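Long-range contacts in Pre-mRNA-splicing factor SAD1 (Saccharomyces cerevisiae, PDB 4MSX), which promotes the assembly of newly made U4 snRNA into the U4/U6 snRNP particle and is required for pre-mRNA splicing, as a catalytically inactive relative of the ubiquitin-specific proteases: residues 162-167 with 208-213; 295-300 with 315-320; 379-384 with 470-475. All blocks are in the same frame, centred on the assembly; numbering follows the deposited sequence.

Interaction 1 of 3, residues 162-167 with 208-213; sequences KDLEDF and VRDHFL
The guanidinium of R209 is the flat group between the two segments, and CB of L164 and CB of F167 both approach it obliquely. At its edge, in plane, lie the carboxylate of D210 and a water. D163 O and L164 CA, of the same segment as F167, lie above one face of the F167 ring, near the rim. R209 grips D210 side-on: NE is 3.0 Å and NH2 2.9 Å from D210 OD1, in a salt bridge. The NH2 bond uses the syn lone pair of OD1. NH2 and NH1 each reach the other segment through a water. One water bridges R209 NH2 and L164 O, at 2.7 Å from NH2. A second joins R209 NH1 to F167 O. No direct hydrogen bond links the segments. L164 supplies the apolar part. With CG anti to the carbonyl carbon (chi1 -47°), its side chain turns to helix 206-214. CD1 lies 3.5 Å from D210 OD1, and CD2 3.7 Å from L213 CD1. An alanine in place of D210 would probably leave the R209 guanidinium without its charged mate and freer to turn away from the waters. W235 adds a cation-pi contact to R209 and also touches F167 and L213. This is a helix-against-helix contact: short helix 161-165 docks on helix 206-214 of the USP-like region through a leucine and a water-bridged arginine.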
loop_
_atom_site.group_PDB
_atom_site.type_symbol
_atom_site.label_atom_id
_atom_site.label_comp_id
_atom_site.label_asym_id
_atom_site.label_seq_id
_atom_site.Cartn_x
_atom_site.Cartn_y
_atom_site.Cartn_z
ATOM N N LYS A 162 -2.995 2.577 22.206
ATOM C CA LYS A 162 -2.419 1.362 22.802
ATOM C C LYS A 162 -2.531 0.092 21.916
ATOM O O LYS A 162 -1.736 -0.813 22.039
ATOM C CB LYS A 162 -3.049 1.054 24.184
ATOM C CG LYS A 162 -2.320 -0.144 24.870
ATOM C CD LYS A 162 -2.454 -0.162 26.395
ATOM C CE LYS A 162 -3.551 -1.130 26.851
ATOM N NZ LYS A 162 -3.606 -1.269 28.339
ATOM N N ASP A 163 -3.532 0.009 21.050
ATOM C CA ASP A 163 -3.581 -1.116 20.109
ATOM C C ASP A 163 -2.285 -1.168 19.301
ATOM O O ASP A 163 -1.739 -2.262 19.052
ATOM C CB ASP A 163 -4.749 -0.968 19.110
ATOM C CG ASP A 163 -6.093 -0.910 19.767
ATOM O OD1 ASP A 163 -6.297 -1.587 20.808
ATOM O OD2 ASP A 163 -6.952 -0.157 19.249
ATOM N N LEU A 164 -1.778 -0.005 18.869
ATOM C CA LEU A 164 -0.591 0.018 17.982
ATOM C C LEU A 164 0.659 -0.552 18.666
ATOM O O LEU A 164 1.566 -1.114 18.016
ATOM C CB LEU A 164 -0.339 1.424 17.413
ATOM C CG LEU A 164 -1.581 2.150 16.846
ATOM C CD1 LEU A 164 -1.225 3.366 16.030
ATOM C CD2 LEU A 164 -2.439 1.247 15.990
ATOM N N GLU A 165 0.697 -0.496 19.993
ATOM C CA GLU A 165 1.882 -1.001 20.688
ATOM C C GLU A 165 2.064 -2.492 20.522
ATOM O O GLU A 165 3.187 -2.981 20.575
ATOM C CB GLU A 165 1.824 -0.639 22.178
ATOM C CG GLU A 165 1.683 0.847 22.408
ATOM C CD GLU A 165 1.592 1.182 23.916
ATOM O OE1 GLU A 165 1.840 0.272 24.741
ATOM O OE2 GLU A 165 1.260 2.336 24.279
ATOM N N ASP A 166 0.975 -3.239 20.328
ATOM C CA ASP A 166 1.129 -4.671 20.152
ATOM C C ASP A 166 1.021 -5.084 18.666
ATOM O O ASP A 166 0.713 -6.236 18.368
ATOM C CB ASP A 166 0.054 -5.430 20.935
ATOM C CG ASP A 166 0.370 -6.930 21.059
ATOM O OD1 ASP A 166 1.563 -7.315 20.946
ATOM O OD2 ASP A 166 -0.573 -7.727 21.267
ATOM N N PHE A 167 1.260 -4.160 17.742
ATOM C CA PHE A 167 1.241 -4.533 16.297
ATOM C C PHE A 167 2.695 -4.669 15.835
ATOM O O PHE A 167 3.535 -3.892 16.277
ATOM C CB PHE A 167 0.599 -3.420 15.457
ATOM C CG PHE A 167 -0.893 -3.334 15.551
ATOM C CD1 PHE A 167 -1.623 -4.224 16.312
ATOM C CD2 PHE A 167 -1.562 -2.362 14.827
ATOM C CE1 PHE A 167 -3.005 -4.129 16.393
ATOM C CE2 PHE A 167 -2.922 -2.238 14.900
ATOM C CZ PHE A 167 -3.665 -3.127 15.674
ATOM N N VAL A 208 3.397 7.773 9.109
ATOM C CA VAL A 208 2.306 7.940 8.173
ATOM C C VAL A 208 1.195 6.980 8.568
ATOM O O VAL A 208 0.016 7.355 8.616
ATOM C CB VAL A 208 2.802 7.634 6.691
ATOM C CG1 VAL A 208 1.654 7.835 5.750
ATOM C CG2 VAL A 208 4.000 8.524 6.344
ATOM N N ARG A 209 1.562 5.729 8.815
ATOM C CA ARG A 209 0.573 4.717 9.165
ATOM C C ARG A 209 -0.204 5.182 10.399
ATOM O O ARG A 209 -1.466 5.182 10.429
ATOM C CB ARG A 209 1.236 3.394 9.523
ATOM C CG ARG A 209 0.219 2.321 9.985
ATOM C CD ARG A 209 0.944 1.179 10.667
ATOM N NE ARG A 209 1.363 1.633 12.026
ATOM C CZ ARG A 209 1.939 0.840 12.922
ATOM N NH1 ARG A 209 2.160 -0.427 12.612
ATOM N NH2 ARG A 209 2.305 1.313 14.133
ATOM N N ASP A 210 0.542 5.590 11.428
ATOM C CA ASP A 210 -0.140 5.961 12.702
ATOM C C ASP A 210 -1.136 7.091 12.497
ATOM O O ASP A 210 -2.256 7.091 13.050
ATOM C CB ASP A 210 0.880 6.345 13.783
ATOM C CG ASP A 210 1.590 5.137 14.351
ATOM O OD1 ASP A 210 1.377 4.026 13.799
ATOM O OD2 ASP A 210 2.370 5.284 15.348
ATOM N N HIS A 211 -0.753 8.068 11.678
ATOM C CA HIS A 211 -1.650 9.186 11.426
ATOM C C HIS A 211 -2.949 8.696 10.751
ATOM O O HIS A 211 -4.076 9.167 11.076
ATOM C CB HIS A 211 -0.988 10.238 10.541
ATOM C CG HIS A 211 -1.785 11.498 10.422
ATOM N ND1 HIS A 211 -1.754 12.484 11.395
ATOM C CD2 HIS A 211 -2.640 11.935 9.466
ATOM C CE1 HIS A 211 -2.576 13.461 11.045
ATOM N NE2 HIS A 211 -3.129 13.150 9.884
ATOM N N PHE A 212 -2.808 7.780 9.780
ATOM C CA PHE A 212 -4.017 7.261 9.084
ATOM C C PHE A 212 -4.891 6.414 10.023
ATOM O O PHE A 212 -6.133 6.439 9.920
ATOM C CB PHE A 212 -3.616 6.348 7.901
ATOM C CG PHE A 212 -3.334 7.094 6.609
ATOM C CD1 PHE A 212 -4.293 7.890 6.034
ATOM C CD2 PHE A 212 -2.106 6.965 5.983
ATOM C CE1 PHE A 212 -4.053 8.536 4.804
ATOM C CE2 PHE A 212 -1.837 7.630 4.751
ATOM C CZ PHE A 212 -2.810 8.414 4.180
ATOM N N LEU A 213 -4.251 5.588 10.861
ATOM C CA LEU A 213 -5.025 4.654 11.709
ATOM C C LEU A 213 -5.794 5.398 12.810
ATOM O O LEU A 213 -6.876 4.982 13.165
ATOM C CB LEU A 213 -4.149 3.627 12.403
ATOM C CG LEU A 213 -3.329 2.717 11.482
ATOM C CD1 LEU A 213 -2.597 1.623 12.263
ATOM C CD2 LEU A 213 -4.275 2.088 10.396
HETATM O O HOH W 1 3.574 -0.009 16.115
HETATM O O HOH W 2 4.099 -1.968 14.133
#

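Interaction 2 of 3, residues 295-300 with 315-320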
loop_
_atom_site.group_PDB
_atom_site.type_symbol
_atom_site.label_atom_id
_atom_site.label_comp_id
_atom_site.label_asym_id
_atom_site.label_seq_id
_atom_site.Cartn_x
_atom_site.Cartn_y
_atom_site.Cartn_z
ATOM N N LYS A 295 17.161 15.564 0.294
ATOM C CA LYS A 295 17.629 16.632 -0.577
ATOM C C LYS A 295 19.025 16.270 -1.036
ATOM O O LYS A 295 19.839 15.767 -0.245
ATOM C CB LYS A 295 17.691 17.983 0.161
ATOM C CG LYS A 295 16.362 18.494 0.617
ATOM C CD LYS A 295 16.477 19.902 1.230
ATOM C CE LYS A 295 15.117 20.358 1.807
ATOM N NZ LYS A 295 15.188 21.728 2.376
ATOM N N VAL A 296 19.278 16.476 -2.330
ATOM C CA VAL A 296 20.613 16.302 -2.893
ATOM C C VAL A 296 21.112 17.678 -3.289
ATOM O O VAL A 296 20.359 18.484 -3.851
ATOM C CB VAL A 296 20.626 15.436 -4.186
ATOM C CG1 VAL A 296 22.058 15.246 -4.674
ATOM C CG2 VAL A 296 19.972 14.109 -3.966
ATOM N N LYS A 297 22.376 17.961 -2.994
ATOM C CA LYS A 297 22.965 19.209 -3.441
ATOM C C LYS A 297 23.995 18.876 -4.495
ATOM O O LYS A 297 24.827 17.984 -4.303
ATOM C CB LYS A 297 23.614 19.907 -2.227
ATOM C CG LYS A 297 24.585 21.045 -2.568
ATOM C CD LYS A 297 25.244 21.579 -1.268
ATOM C CE LYS A 297 26.082 22.823 -1.539
ATOM N NZ LYS A 297 26.896 23.233 -0.354
ATOM N N ILE A 298 23.961 19.581 -5.611
ATOM C CA ILE A 298 24.963 19.377 -6.642
ATOM C C ILE A 298 25.726 20.683 -6.804
ATOM O O ILE A 298 25.092 21.736 -6.994
ATOM C CB ILE A 298 24.297 19.013 -8.013
ATOM C CG1 ILE A 298 23.426 17.768 -7.870
ATOM C CG2 ILE A 298 25.363 18.833 -9.075
ATOM C CD1 ILE A 298 21.973 18.086 -7.661
ATOM N N ALA A 299 27.054 20.639 -6.740
ATOM C CA ALA A 299 27.835 21.871 -6.709
ATOM C C ALA A 299 29.096 21.784 -7.542
ATOM O O ALA A 299 29.731 20.737 -7.610
ATOM C CB ALA A 299 28.226 22.199 -5.248
ATOM N N LYS A 300 29.505 22.902 -8.129
ATOM C CA LYS A 300 30.832 22.970 -8.750
ATOM C C LYS A 300 31.571 24.236 -8.309
ATOM O O LYS A 300 32.618 24.159 -7.662
ATOM C CB LYS A 300 30.708 22.925 -10.267
ATOM C CG LYS A 300 31.934 22.362 -10.991
ATOM C CD LYS A 300 31.677 22.235 -12.503
ATOM C CE LYS A 300 32.889 21.681 -13.278
ATOM N NZ LYS A 300 33.021 20.183 -13.233
ATOM N N VAL A 315 25.119 25.969 -7.504
ATOM C CA VAL A 315 24.697 24.995 -6.527
ATOM C C VAL A 315 23.192 24.694 -6.734
ATOM O O VAL A 315 22.353 25.575 -6.586
ATOM C CB VAL A 315 24.882 25.509 -5.127
ATOM C CG1 VAL A 315 24.176 24.604 -4.160
ATOM C CG2 VAL A 315 26.376 25.585 -4.795
ATOM N N ILE A 316 22.839 23.463 -7.077
ATOM C CA ILE A 316 21.415 23.103 -7.114
ATOM C C ILE A 316 21.068 22.262 -5.914
ATOM O O ILE A 316 21.808 21.316 -5.610
ATOM C CB ILE A 316 21.108 22.303 -8.361
ATOM C CG1 ILE A 316 21.533 23.085 -9.589
ATOM C CG2 ILE A 316 19.621 21.983 -8.420
ATOM C CD1 ILE A 316 21.414 22.296 -10.870
ATOM N N VAL A 317 19.988 22.601 -5.205
ATOM C CA VAL A 317 19.482 21.736 -4.153
ATOM C C VAL A 317 18.129 21.153 -4.616
ATOM O O VAL A 317 17.173 21.884 -4.859
ATOM C CB VAL A 317 19.315 22.452 -2.798
ATOM C CG1 VAL A 317 18.711 21.512 -1.774
ATOM C CG2 VAL A 317 20.667 22.958 -2.305
ATOM N N LYS A 318 18.083 19.834 -4.759
ATOM C CA LYS A 318 16.912 19.155 -5.306
ATOM C C LYS A 318 16.265 18.318 -4.248
ATOM O O LYS A 318 16.857 17.351 -3.790
ATOM C CB LYS A 318 17.335 18.219 -6.438
ATOM C CG LYS A 318 17.466 18.884 -7.745
ATOM C CD LYS A 318 17.071 17.948 -8.887
ATOM C CE LYS A 318 18.046 16.785 -9.022
ATOM N NZ LYS A 318 18.094 16.248 -10.423
ATOM N N PRO A 319 15.023 18.626 -3.887
ATOM C CA PRO A 319 14.388 17.651 -2.988
ATOM C C PRO A 319 14.044 16.366 -3.764
ATOM O O PRO A 319 13.959 16.401 -4.996
ATOM C CB PRO A 319 13.110 18.369 -2.542
ATOM C CG PRO A 319 12.793 19.281 -3.682
ATOM C CD PRO A 319 14.107 19.698 -4.304
ATOM N N PHE A 320 13.843 15.261 -3.058
ATOM C CA PHE A 320 13.355 14.044 -3.691
ATOM C C PHE A 320 12.495 13.264 -2.739
ATOM O O PHE A 320 12.707 13.283 -1.528
ATOM C CB PHE A 320 14.534 13.146 -4.164
ATOM C CG PHE A 320 15.446 12.673 -3.037
ATOM C CD1 PHE A 320 15.124 11.537 -2.278
ATOM C CD2 PHE A 320 16.651 13.343 -2.767
ATOM C CE1 PHE A 320 15.986 11.087 -1.241
ATOM C CE2 PHE A 320 17.525 12.895 -1.738
ATOM C CZ PHE A 320 17.192 11.771 -0.980
#
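V296 and K318 pair across two consecutive antiparallel strands. The strands are the arms of a beta hairpin with a long connection, at the edge of a three-stranded antiparallel sheet. Strand 315-320 is outermost within the chain; strand 365-370 flanks 294-299 on its other side.

Four backbone hydrogen bonds hold the pair. V296 N gives to K318 O at 3.0 Å, and K318 N returns to V296 O at 2.8 Å. I298 and I316 exchange a like pair, both 2.8 Å between N and O. K297 with V317 lies between them, and K295 with P319 and A299 with V315 lie beyond, as non-hydrogen-bonded pairs. CA-H...O contacts add to the bonds, as from K295 CA to K318 O and from K297 CA to I316 O, the latter 3.2 Å.

Apolar contacts fall on two faces. K295, K297, A299, V315, V317 and P319 share one. There the aliphatic chain of K297, extended beyond CG, crosses V315, with CE 3.7 Å from V315 CG1. A299 CB meets V315 CG2 at 3.9 Å. V296, I298, I316 and K318 share the other face, where I298 also touches F366 of strand 365-370. I298 CD1 reaches I316 CB.

F320 closes the end near K295. Its CG lies between the backbone N and the carbonyl carbon (chi1 61°), which turns the ring back toward the start of strand 294-299. Ring atom CE2 lies 3.4 Å from K295 N.

Interaction 3 of 3, residues 379-384 with 470-475; sequences FNRFDR and LKETFI
F379 N donates to F474 O at 2.8 Å (167° at the hydrogen), tying the end of strand 374-379 to antiparallel strand 472-480. F474 and I475 both face V417, a classic beta bulge. After F379 the chain turns at N380, the centre of an inverse gamma turn, and brings R381 to strand 472-480. R381 bends at chi2 (-75°), laying its guanidinium along E472 and T473. NE at 2.9 Å and NH2 at 3.0 Å both bond T473 O, side-on and near the guanidinium plane. Both bonds are clearly bent, as two donors share one oxygen. E472 CG lies over the centre of one guanidinium face, 3.5 Å from R381 CZ. E472 OE2 is only near, 4.0 Å from R381 NE and well out of plane. T473 CG2 packs over one face of the F379 ring, 4.0 Å from the centroid, in a CH-pi contact, while T473 OG1 bonds N416. The F474 ring takes R381 CG at its edge. F382 CE2 meets F474 CE1 at 3.9 Å, the two rings oblique with planes at 49°. R381 NH1 bonds the carbonyls of N394 and T396. One buried arginine thus joins three backbone carbonyls and ties the loop after 374-379 to the central sheet of the USP-like domain. The E472 carboxylate may offset part of its charge, though it is shared with R393 and H419.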
loop_
_atom_site.group_PDB
_atom_site.type_symbol
_atom_site.label_atom_id
_atom_site.label_comp_id
_atom_site.label_asym_id
_atom_site.label_seq_id
_atom_site.Cartn_x
_atom_site.Cartn_y
_atom_site.Cartn_z
ATOM N N PHE A 379 16.197 1.605 -8.183
ATOM C CA PHE A 379 17.320 1.109 -9.036
ATOM C C PHE A 379 16.870 1.211 -10.461
ATOM O O PHE A 379 15.840 0.651 -10.823
ATOM C CB PHE A 379 17.682 -0.302 -8.634
ATOM C CG PHE A 379 18.138 -0.358 -7.192
ATOM C CD1 PHE A 379 19.461 -0.039 -6.852
ATOM C CD2 PHE A 379 17.231 -0.595 -6.178
ATOM C CE1 PHE A 379 19.864 -0.022 -5.491
ATOM C CE2 PHE A 379 17.610 -0.563 -4.824
ATOM C CZ PHE A 379 18.925 -0.285 -4.485
ATOM N N ASN A 380 17.631 1.929 -11.283
ATOM C CA ASN A 380 17.076 2.316 -12.587
ATOM C C ASN A 380 17.181 1.153 -13.573
ATOM O O ASN A 380 18.092 1.117 -14.389
ATOM C CB ASN A 380 17.819 3.524 -13.120
ATOM C CG ASN A 380 17.138 4.105 -14.353
ATOM O OD1 ASN A 380 15.994 3.741 -14.660
ATOM N ND2 ASN A 380 17.820 4.997 -15.055
ATOM N N ARG A 381 16.260 0.213 -13.486
ATOM C CA ARG A 381 16.266 -0.981 -14.351
ATOM C C ARG A 381 15.860 -0.725 -15.810
ATOM O O ARG A 381 16.383 -1.377 -16.737
ATOM C CB ARG A 381 15.267 -1.990 -13.794
ATOM C CG ARG A 381 15.553 -2.415 -12.323
ATOM C CD ARG A 381 16.759 -3.387 -12.254
ATOM N NE ARG A 381 17.112 -3.735 -10.863
ATOM C CZ ARG A 381 18.169 -4.486 -10.546
ATOM N NH1 ARG A 381 19.006 -4.937 -11.511
ATOM N NH2 ARG A 381 18.396 -4.762 -9.284
ATOM N N PHE A 382 14.888 0.163 -16.002
ATOM C CA PHE A 382 14.206 0.278 -17.305
ATOM C C PHE A 382 14.604 1.436 -18.159
ATOM O O PHE A 382 14.501 2.587 -17.764
ATOM C CB PHE A 382 12.706 0.468 -17.086
ATOM C CG PHE A 382 12.058 -0.698 -16.431
ATOM C CD1 PHE A 382 12.237 -1.967 -16.939
ATOM C CD2 PHE A 382 11.284 -0.534 -15.285
ATOM C CE1 PHE A 382 11.665 -3.075 -16.344
ATOM C CE2 PHE A 382 10.691 -1.632 -14.675
ATOM C CZ PHE A 382 10.899 -2.911 -15.195
ATOM N N ASP A 383 14.934 1.131 -19.397
ATOM C CA ASP A 383 15.093 2.183 -20.383
ATOM C C ASP A 383 13.776 2.180 -21.200
ATOM O O ASP A 383 13.632 1.432 -22.169
ATOM C CB ASP A 383 16.384 1.941 -21.204
ATOM C CG ASP A 383 16.522 2.884 -22.403
ATOM O OD1 ASP A 383 15.812 3.920 -22.480
ATOM O OD2 ASP A 383 17.371 2.576 -23.256
ATOM N N ARG A 384 12.803 3.009 -20.766
ATOM C CA ARG A 384 11.458 3.004 -21.362
ATOM C C ARG A 384 11.421 3.591 -22.762
ATOM O O ARG A 384 10.493 3.311 -23.527
ATOM C CB ARG A 384 10.465 3.786 -20.507
ATOM C CG ARG A 384 10.403 3.322 -19.099
ATOM C CD ARG A 384 9.628 2.039 -18.935
ATOM N NE ARG A 384 8.821 2.124 -17.723
ATOM C CZ ARG A 384 8.107 1.126 -17.213
ATOM N NH1 ARG A 384 8.091 -0.062 -17.819
ATOM N NH2 ARG A 384 7.380 1.344 -16.115
ATOM N N LEU A 470 19.153 -11.635 -3.750
ATOM C CA LEU A 470 19.208 -12.471 -4.972
ATOM C C LEU A 470 18.109 -12.181 -5.997
ATOM O O LEU A 470 18.273 -12.498 -7.161
ATOM C CB LEU A 470 19.136 -13.950 -4.607
ATOM C CG LEU A 470 20.406 -14.383 -3.855
ATOM C CD1 LEU A 470 20.205 -15.796 -3.423
ATOM C CD2 LEU A 470 21.619 -14.243 -4.823
ATOM N N LYS A 471 16.999 -11.589 -5.570
ATOM C CA LYS A 471 15.941 -11.207 -6.536
ATOM C C LYS A 471 16.189 -9.795 -7.029
ATOM O O LYS A 471 16.960 -9.019 -6.395
ATOM C CB LYS A 471 14.565 -11.278 -5.828
ATOM C CG LYS A 471 14.216 -12.707 -5.430
ATOM C CD LYS A 471 12.719 -12.895 -5.173
ATOM C CE LYS A 471 12.378 -14.368 -4.892
ATOM N NZ LYS A 471 10.963 -14.581 -4.378
ATOM N N GLU A 472 15.514 -9.424 -8.110
ATOM C CA GLU A 472 15.811 -8.139 -8.725
ATOM C C GLU A 472 15.141 -6.958 -7.980
ATOM O O GLU A 472 13.963 -6.646 -8.257
ATOM C CB GLU A 472 15.322 -8.173 -10.146
ATOM C CG GLU A 472 15.814 -7.010 -10.992
ATOM C CD GLU A 472 15.240 -7.018 -12.413
ATOM O OE1 GLU A 472 15.551 -7.956 -13.179
ATOM O OE2 GLU A 472 14.478 -6.081 -12.781
ATOM N N THR A 473 15.905 -6.291 -7.118
ATOM C CA THR A 473 15.399 -5.164 -6.340
ATOM C C THR A 473 15.110 -3.965 -7.262
ATOM O O THR A 473 15.877 -3.645 -8.207
ATOM C CB THR A 473 16.362 -4.759 -5.179
ATOM O OG1 THR A 473 15.743 -3.717 -4.434
ATOM C CG2 THR A 473 17.742 -4.245 -5.728
ATOM N N PHE A 474 13.966 -3.323 -7.035
ATOM C CA PHE A 474 13.573 -2.157 -7.835
ATOM C C PHE A 474 13.436 -0.912 -6.942
ATOM O O PHE A 474 13.909 0.164 -7.299
ATOM C CB PHE A 474 12.215 -2.448 -8.515
ATOM C CG PHE A 474 11.712 -1.327 -9.392
ATOM C CD1 PHE A 474 12.389 -0.976 -10.559
ATOM C CD2 PHE A 474 10.519 -0.665 -9.077
ATOM C CE1 PHE A 474 11.923 0.048 -11.376
ATOM C CE2 PHE A 474 10.045 0.366 -9.903
ATOM C CZ PHE A 474 10.719 0.718 -11.047
ATOM N N ILE A 475 12.717 -1.042 -5.813
ATOM C CA ILE A 475 12.591 0.032 -4.850
ATOM C C ILE A 475 12.875 -0.488 -3.447
ATOM O O ILE A 475 12.463 -1.590 -3.098
ATOM C CB ILE A 475 11.103 0.586 -4.826
ATOM C CG1 ILE A 475 10.906 1.606 -5.933
ATOM C CG2 ILE A 475 10.775 1.222 -3.460
ATOM C CD1 ILE A 475 9.414 1.878 -6.162
#

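The three contacts follow one another along the chain, and none touches another. Interactions 1 and 3 lie on opposite sides of the chain's centre, their centres 31 Å apart and nearest atoms about 14 Å apart. Interactions 2 and 3 come nearer, about 11 Å between nearest atoms and 24 Å between centres. Both belong to the USP-like region, interaction 2 in a small three-stranded beta-sheet and interaction 3 at the large mixed one. Interaction 1 instead joins a short helix and the turn after it to helix 206-214; its centre is 34 Å from that of interaction 2. All three are away from the zinc site formed by C94, C97, H113 and H119 in the zinc finger.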